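Local coordinates for titin (PDB 2J8H), which is the giant elastic protein of striated muscle, here represented by a rigid tandem of two immunoglobulin domains from its A-band region, at residues 97-102 with 181-187; 112-118 with 191-197; 135-139 with 159-163. One frame throughout, in Å; residues are numbered along the deposited sequence.

Contact 1: residues 97-102 with 181-187; sequences EVPAKI and KNRFGID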
# COMPACT_ATOMS: atom_id res chain seq x y z
N GLU A 97 4.87 9.40 11.14
CA GLU A 97 4.30 8.57 12.18
C GLU A 97 4.60 7.13 11.82
O GLU A 97 4.31 6.67 10.71
CB GLU A 97 2.77 8.76 12.26
CG GLU A 97 2.28 10.21 12.15
CD GLU A 97 0.77 10.30 12.01
OE1 GLU A 97 0.15 9.39 11.39
OE2 GLU A 97 0.19 11.28 12.53
N VAL A 98 5.24 6.42 12.75
CA VAL A 98 5.55 5.01 12.54
C VAL A 98 4.99 4.27 13.74
O VAL A 98 5.43 4.51 14.88
CB VAL A 98 7.07 4.77 12.43
CG1 VAL A 98 7.36 3.31 12.12
CG2 VAL A 98 7.71 5.72 11.40
N PRO A 99 3.98 3.43 13.52
CA PRO A 99 3.42 2.64 14.62
C PRO A 99 4.48 1.79 15.31
O PRO A 99 5.39 1.30 14.64
CB PRO A 99 2.41 1.74 13.91
CG PRO A 99 2.02 2.50 12.74
CD PRO A 99 3.27 3.15 12.26
N ALA A 100 4.36 1.62 16.63
CA ALA A 100 5.31 0.76 17.33
C ALA A 100 5.19 -0.64 16.79
O ALA A 100 4.08 -1.14 16.67
CB ALA A 100 5.07 0.76 18.85
N LYS A 101 6.32 -1.27 16.49
CA LYS A 101 6.29 -2.58 15.87
C LYS A 101 7.53 -3.36 16.25
O LYS A 101 8.62 -2.82 16.27
CB LYS A 101 6.16 -2.43 14.34
CG LYS A 101 6.03 -3.74 13.57
CD LYS A 101 4.66 -4.37 13.67
CE LYS A 101 4.65 -5.89 13.21
NZ LYS A 101 5.18 -6.86 14.23
N ILE A 102 7.34 -4.62 16.60
CA ILE A 102 8.44 -5.52 16.91
C ILE A 102 8.68 -6.36 15.66
O ILE A 102 7.73 -6.85 15.06
CB ILE A 102 8.07 -6.48 18.06
CG1 ILE A 102 7.90 -5.73 19.37
CG2 ILE A 102 9.14 -7.54 18.22
CD1 ILE A 102 9.08 -4.90 19.78
N LYS A 181 5.34 0.11 22.63
CA LYS A 181 4.13 0.94 22.65
C LYS A 181 4.47 2.38 22.30
O LYS A 181 5.41 2.96 22.85
CB LYS A 181 3.51 0.99 24.06
CG LYS A 181 3.17 -0.34 24.71
CD LYS A 181 3.23 -0.24 26.26
CE LYS A 181 2.80 -1.56 26.94
NZ LYS A 181 3.75 -2.70 26.77
N ASN A 182 3.68 2.97 21.41
CA ASN A 182 3.60 4.43 21.31
C ASN A 182 2.18 4.82 21.02
O ASN A 182 1.27 3.99 21.12
CB ASN A 182 4.61 4.99 20.28
CG ASN A 182 4.32 4.60 18.86
OD1 ASN A 182 3.29 4.01 18.53
ND2 ASN A 182 5.26 4.93 17.97
N ARG A 183 1.97 6.09 20.68
CA ARG A 183 0.63 6.61 20.47
C ARG A 183 -0.09 5.98 19.28
O ARG A 183 -1.30 6.07 19.20
CB ARG A 183 0.65 8.15 20.33
CG ARG A 183 1.39 8.67 19.07
CD ARG A 183 1.33 10.18 18.97
NE ARG A 183 2.00 10.84 20.09
CZ ARG A 183 2.22 12.15 20.18
NH1 ARG A 183 1.82 12.96 19.20
NH2 ARG A 183 2.84 12.65 21.25
N PHE A 184 0.64 5.36 18.36
CA PHE A 184 0.03 4.79 17.18
C PHE A 184 -0.19 3.30 17.29
O PHE A 184 -0.64 2.66 16.33
CB PHE A 184 0.87 5.14 15.94
CG PHE A 184 1.01 6.63 15.73
CD1 PHE A 184 -0.10 7.39 15.42
CD2 PHE A 184 2.22 7.26 15.91
CE1 PHE A 184 -0.01 8.77 15.25
CE2 PHE A 184 2.32 8.64 15.74
CZ PHE A 184 1.20 9.38 15.41
N GLY A 185 0.13 2.72 18.45
CA GLY A 185 -0.16 1.32 18.68
C GLY A 185 0.81 0.60 19.58
O GLY A 185 1.88 1.10 19.91
N ILE A 186 0.40 -0.60 19.96
CA ILE A 186 1.15 -1.50 20.79
C ILE A 186 1.39 -2.76 19.98
O ILE A 186 0.49 -3.27 19.32
CB ILE A 186 0.32 -1.87 22.00
CG1 ILE A 186 -0.04 -0.58 22.74
CG2 ILE A 186 1.08 -2.87 22.89
CD1 ILE A 186 -0.67 -0.78 24.06
N ASP A 187 2.60 -3.28 20.06
CA ASP A 187 2.91 -4.56 19.44
C ASP A 187 3.74 -5.36 20.45
O ASP A 187 4.54 -4.77 21.18
CB ASP A 187 3.74 -4.32 18.18
CG ASP A 187 3.81 -5.54 17.26
OD1 ASP A 187 2.81 -6.27 17.18
OD2 ASP A 187 4.86 -5.73 16.60
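The Phe184 ring carries Glu97 on one face and the CG of Arg183 on the other. Glu97 crosses it at about a right angle: its CB makes a CH-pi contact 3.8 Å from the ring centroid, and its carboxylate continues past CZ, its plane turned 38° from the ring. Pro99 packs at the base of this side chain, its CA 3.8 Å from Phe184 CB. The second flat group, the Asn182 amide, is gripped at both ends. Asn182 ND2 donates in the amide plane to Val98 O at 3.1 Å, and also to Pro132 O. Asn182 OD1 accepts from Ala100 N at 3.2 Å and, from the opposite face, from Phe184 N. Asp187, with CG anti to the backbone N (chi1 -165°), turns its carboxylate toward the backbone of strand 97-102. Asp187 OD2 receives Ile102 N on its anti lone pair at 2.7 Å, while Lys101 NZ forms a salt bridge to it at 2.6 Å on the syn side, slightly out of plane. Asp187 OD1 has a further salt bridge with Lys189. The Phe184 N bond makes an Asx turn within the type I turn 182-185, the tip of a beta hairpin; this tip packs against the strand joining the two immunoglobulin domains.

Contact 2: residues 112-118 with 191-197; sequences GAVHALR and VELDVAD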
# COMPACT_ATOMS: atom_id res chain seq x y z
N GLY A 112 9.93 -16.12 18.39
CA GLY A 112 11.37 -16.19 18.38
C GLY A 112 11.80 -17.49 19.04
O GLY A 112 11.04 -18.09 19.80
N ALA A 113 13.01 -17.92 18.72
CA ALA A 113 13.61 -19.08 19.32
C ALA A 113 15.09 -18.82 19.51
O ALA A 113 15.80 -18.49 18.56
CB ALA A 113 13.42 -20.27 18.45
N VAL A 114 15.55 -19.01 20.74
CA VAL A 114 16.97 -18.94 21.06
C VAL A 114 17.31 -20.26 21.73
O VAL A 114 16.63 -20.68 22.65
CB VAL A 114 17.29 -17.73 21.97
CG1 VAL A 114 18.76 -17.74 22.36
CG2 VAL A 114 16.94 -16.43 21.25
N HIS A 115 18.33 -20.93 21.21
CA HIS A 115 18.78 -22.21 21.75
C HIS A 115 20.14 -21.94 22.39
O HIS A 115 21.09 -21.56 21.71
CB HIS A 115 18.84 -23.24 20.62
CG HIS A 115 17.63 -23.24 19.75
ND1 HIS A 115 16.38 -23.58 20.22
CD2 HIS A 115 17.45 -22.85 18.46
CE1 HIS A 115 15.49 -23.44 19.24
NE2 HIS A 115 16.12 -23.01 18.17
N ALA A 116 20.21 -22.08 23.70
CA ALA A 116 21.41 -21.72 24.42
C ALA A 116 21.97 -22.93 25.15
O ALA A 116 21.26 -23.89 25.39
CB ALA A 116 21.12 -20.59 25.41
N LEU A 117 23.26 -22.85 25.49
CA LEU A 117 23.89 -23.82 26.36
C LEU A 117 24.15 -23.18 27.73
O LEU A 117 24.35 -21.97 27.82
CB LEU A 117 25.22 -24.26 25.76
CG LEU A 117 25.18 -25.02 24.44
CD1 LEU A 117 26.61 -25.34 24.03
CD2 LEU A 117 24.34 -26.30 24.52
N ARG A 118 24.14 -23.99 28.79
CA ARG A 118 24.39 -23.48 30.13
C ARG A 118 25.66 -22.65 30.15
O ARG A 118 26.69 -23.07 29.60
CB ARG A 118 24.57 -24.61 31.13
CG ARG A 118 23.28 -25.18 31.67
CD ARG A 118 23.61 -26.35 32.58
NE ARG A 118 23.78 -25.97 33.99
CZ ARG A 118 24.49 -26.65 34.89
NH1 ARG A 118 25.18 -27.75 34.54
NH2 ARG A 118 24.55 -26.22 36.14
N VAL A 191 9.48 -14.76 22.53
CA VAL A 191 10.66 -15.54 22.19
C VAL A 191 10.79 -16.70 23.19
O VAL A 191 10.78 -16.46 24.40
CB VAL A 191 11.93 -14.68 22.31
CG1 VAL A 191 13.16 -15.49 21.99
CG2 VAL A 191 11.83 -13.46 21.42
N GLU A 192 10.90 -17.92 22.70
CA GLU A 192 11.17 -19.05 23.58
C GLU A 192 12.66 -19.29 23.66
O GLU A 192 13.33 -19.44 22.63
CB GLU A 192 10.47 -20.33 23.14
CG GLU A 192 10.80 -21.47 24.10
CD GLU A 192 10.07 -22.73 23.82
OE1 GLU A 192 9.37 -22.80 22.78
OE2 GLU A 192 10.19 -23.66 24.65
N LEU A 193 13.18 -19.34 24.89
CA LEU A 193 14.56 -19.67 25.16
C LEU A 193 14.59 -21.06 25.71
O LEU A 193 13.86 -21.36 26.63
CB LEU A 193 15.16 -18.71 26.20
CG LEU A 193 16.59 -18.95 26.69
CD1 LEU A 193 17.54 -19.14 25.54
CD2 LEU A 193 17.07 -17.78 27.58
N ASP A 194 15.40 -21.93 25.13
CA ASP A 194 15.65 -23.23 25.76
C ASP A 194 17.12 -23.33 26.07
O ASP A 194 17.95 -22.74 25.39
CB ASP A 194 15.17 -24.39 24.90
CG ASP A 194 15.99 -24.57 23.66
OD1 ASP A 194 15.76 -23.81 22.69
OD2 ASP A 194 16.86 -25.47 23.66
N VAL A 195 17.44 -24.05 27.13
CA VAL A 195 18.81 -24.18 27.57
C VAL A 195 19.19 -25.66 27.58
O VAL A 195 18.49 -26.47 28.18
CB VAL A 195 19.01 -23.56 28.96
CG1 VAL A 195 20.48 -23.73 29.42
CG2 VAL A 195 18.59 -22.10 28.96
N ALA A 196 20.26 -25.99 26.87
CA ALA A 196 20.78 -27.35 26.85
C ALA A 196 22.03 -27.42 27.72
O ALA A 196 22.74 -26.43 27.90
CB ALA A 196 21.09 -27.77 25.42
N ASP A 197 22.32 -28.57 28.27
CA ASP A 197 23.61 -28.71 28.92
C ASP A 197 24.70 -28.74 27.85
O ASP A 197 25.41 -27.73 27.70
CB ASP A 197 23.65 -29.94 29.81
CG ASP A 197 23.03 -29.66 31.15
OD1 ASP A 197 21.87 -29.18 31.16
OD2 ASP A 197 23.71 -29.87 32.17
OXT ASP A 197 24.86 -29.73 27.11
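Val114 and Leu193 meet on the packed face of this parallel strand pair, where Leu193 CD1 lies 3.7 Å from Val114 CG1 and also touches Ala116 CB. Val114 points its other methyl, CG2, at Val191 CG1. Gly112 and Val191 come within 3.9 Å between CA atoms, and a CB on the glycine would run into Val191 CG2. Six backbone hydrogen bonds alternate between the strands, from Glu192 N to Gly112 O through Arg118 N to Ala196 O, and carbonyls such as Glu192 O also receive a CA-H...O contact, here from Ala113 CA.

The other face is looser and more polar. His115 ND1 donates to the syn lone pair of Asp194 OD1 at 2.6 Å, the oxygen lying near the imidazole plane, with ring and carboxylate planes 53° apart. With chi1 at 69°, Asp194 CG sits between backbone N and carbonyl carbon, bringing OD1 across to the histidine. Replacing Asp194 with an alanine is likely to leave His115 ND1 without this acceptor and its ring freer to turn. At the exposed end, Arg118 NH1 and Asp197 OD2 form a long salt bridge of 3.5 Å, and OD2 also pairs with Arg170.

Strand 112-117 borders its sheet and runs parallel to the domain's last strand, the A'-G pairing of I-set immunoglobulin domains. Strand 185-196 separates it from 174-182, and Val191 reaches Ile124 and Ile126 of the facing sheet.

Contact 3: residues 135-139 with 159-163; sequences VITWQ and FTSLV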
# COMPACT_ATOMS: atom_id res chain seq x y z
N VAL A 135 7.94 2.99 24.02
CA VAL A 135 8.29 2.42 25.29
C VAL A 135 8.44 0.92 25.09
O VAL A 135 7.58 0.27 24.51
CB VAL A 135 7.23 2.67 26.34
CG1 VAL A 135 7.61 1.95 27.63
CG2 VAL A 135 7.09 4.21 26.60
N ILE A 136 9.57 0.38 25.56
CA ILE A 136 9.90 -1.01 25.41
C ILE A 136 9.77 -1.67 26.76
O ILE A 136 10.26 -1.14 27.75
CB ILE A 136 11.35 -1.19 24.94
CG1 ILE A 136 11.53 -0.63 23.52
CG2 ILE A 136 11.80 -2.66 25.06
CD1 ILE A 136 10.63 -1.22 22.45
N THR A 137 9.10 -2.82 26.81
CA THR A 137 9.07 -3.61 28.04
C THR A 137 9.34 -5.06 27.75
O THR A 137 9.03 -5.56 26.68
CB THR A 137 7.72 -3.52 28.78
OG1 THR A 137 6.70 -4.08 27.97
CG2 THR A 137 7.37 -2.09 29.12
N TRP A 138 9.94 -5.74 28.73
CA TRP A 138 10.20 -7.18 28.65
C TRP A 138 9.55 -7.86 29.83
O TRP A 138 9.50 -7.31 30.94
CB TRP A 138 11.70 -7.48 28.71
CG TRP A 138 12.46 -7.22 27.50
CD1 TRP A 138 13.06 -6.05 27.13
CD2 TRP A 138 12.78 -8.17 26.48
NE1 TRP A 138 13.72 -6.22 25.94
CE2 TRP A 138 13.57 -7.52 25.53
CE3 TRP A 138 12.50 -9.52 26.31
CZ2 TRP A 138 14.04 -8.16 24.40
CZ3 TRP A 138 12.98 -10.15 25.20
CH2 TRP A 138 13.74 -9.47 24.26
N GLN A 139 9.05 -9.07 29.59
CA GLN A 139 8.44 -9.90 30.63
C GLN A 139 8.90 -11.34 30.45
O GLN A 139 9.16 -11.77 29.33
CB GLN A 139 6.90 -9.97 30.48
CG GLN A 139 6.13 -8.69 30.37
CD GLN A 139 4.81 -8.86 29.57
OE1 GLN A 139 4.41 -7.97 28.79
NE2 GLN A 139 4.12 -10.03 29.77
N PHE A 159 16.86 -1.29 18.28
CA PHE A 159 16.66 -2.63 18.81
C PHE A 159 16.72 -2.64 20.32
O PHE A 159 17.20 -1.67 20.96
CB PHE A 159 17.68 -3.60 18.22
CG PHE A 159 19.05 -3.45 18.76
CD1 PHE A 159 19.41 -4.07 19.94
CD2 PHE A 159 20.00 -2.70 18.09
CE1 PHE A 159 20.68 -3.92 20.48
CE2 PHE A 159 21.29 -2.58 18.59
CZ PHE A 159 21.63 -3.19 19.79
N THR A 160 16.21 -3.72 20.88
CA THR A 160 16.32 -3.97 22.31
C THR A 160 16.80 -5.41 22.47
O THR A 160 16.42 -6.30 21.69
CB THR A 160 14.99 -3.77 23.04
OG1 THR A 160 15.16 -4.06 24.41
CG2 THR A 160 13.88 -4.71 22.50
N SER A 161 17.71 -5.61 23.40
CA SER A 161 18.21 -6.93 23.74
C SER A 161 17.97 -7.22 25.21
O SER A 161 18.22 -6.39 26.08
CB SER A 161 19.70 -7.04 23.49
OG SER A 161 19.97 -6.71 22.16
N LEU A 162 17.50 -8.43 25.46
CA LEU A 162 17.47 -8.95 26.79
C LEU A 162 18.71 -9.78 26.94
O LEU A 162 18.89 -10.78 26.22
CB LEU A 162 16.23 -9.81 27.04
CG LEU A 162 16.16 -10.41 28.45
CD1 LEU A 162 16.10 -9.29 29.50
CD2 LEU A 162 15.02 -11.45 28.57
N VAL A 163 19.58 -9.38 27.85
CA VAL A 163 20.86 -10.08 28.01
C VAL A 163 20.92 -10.83 29.36
O VAL A 163 20.39 -10.37 30.39
CB VAL A 163 22.05 -9.12 27.91
CG1 VAL A 163 23.37 -9.89 27.85
CG2 VAL A 163 21.91 -8.18 26.69
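The core of the second immunoglobulin domain is built around Trp138, the tryptophan that I-set domains characteristically carry on strand C, and this contact spans the two sheets of the sandwich at that point. Strands 135-139 and 159-163 face each other with their axes 9.0 Å apart, and side chains fill the gap between them. Trp138 projects across it with CG anti to its carbonyl carbon (chi1 -76°), presenting a face to one residue of the opposite strand and an edge to another. Over one face sits Leu162: its CB stands 3.5 Å from the centroid of the Trp138 six-membered ring, only 2° off the ring normal, and its CD2 reaches toward CE3 and CZ3. At the indole edge Trp138 NE1 donates to Thr160 OG1 at 3.0 Å, in the ring plane and almost straight (177°). With OG1 anti to the backbone N, Thr160 turns its hydroxyl toward the indole N-H. Ile136 comes alongside in the opposite sense, its CG2 3.7 Å from Thr160 OG1. Val153, Ile145 and Ile126 add further packing against the tryptophan.

Thr160 OG1 is also hydrogen-bonded to Ile154 O, so the one hydroxyl serves the indole and the adjoining strand 152-155 together. The only polar hydrogen of the indole is thus satisfied among largely aliphatic neighbours, and the straight bond at its edge, together with the aliphatic packing over its face, probably fixes the rotation of the ring.

How the contacts relate
From the N terminus, the chain passes through the first domain and along strand 86-102 into the first segment of contact 1. Segment 112-118 then opens contact 2, and contact 3 starts and finishes within 135-163. Contact 1 closes next, at the 181-187 hairpin, and contact 2 last, at the C terminus, so these two cross, while contact 3 is nested within both. Contact 3 joins the two sheets of the second domain, contact 2 joins its outer strand to the strand 185-196, and contact 1 ties the interdomain strand to the hairpin. Contacts 1 and 3 touch through a probable backbone hydrogen bond from Val135 N to Lys181 O, whereas contacts 2 and 3 lie about 17 Å apart between centres.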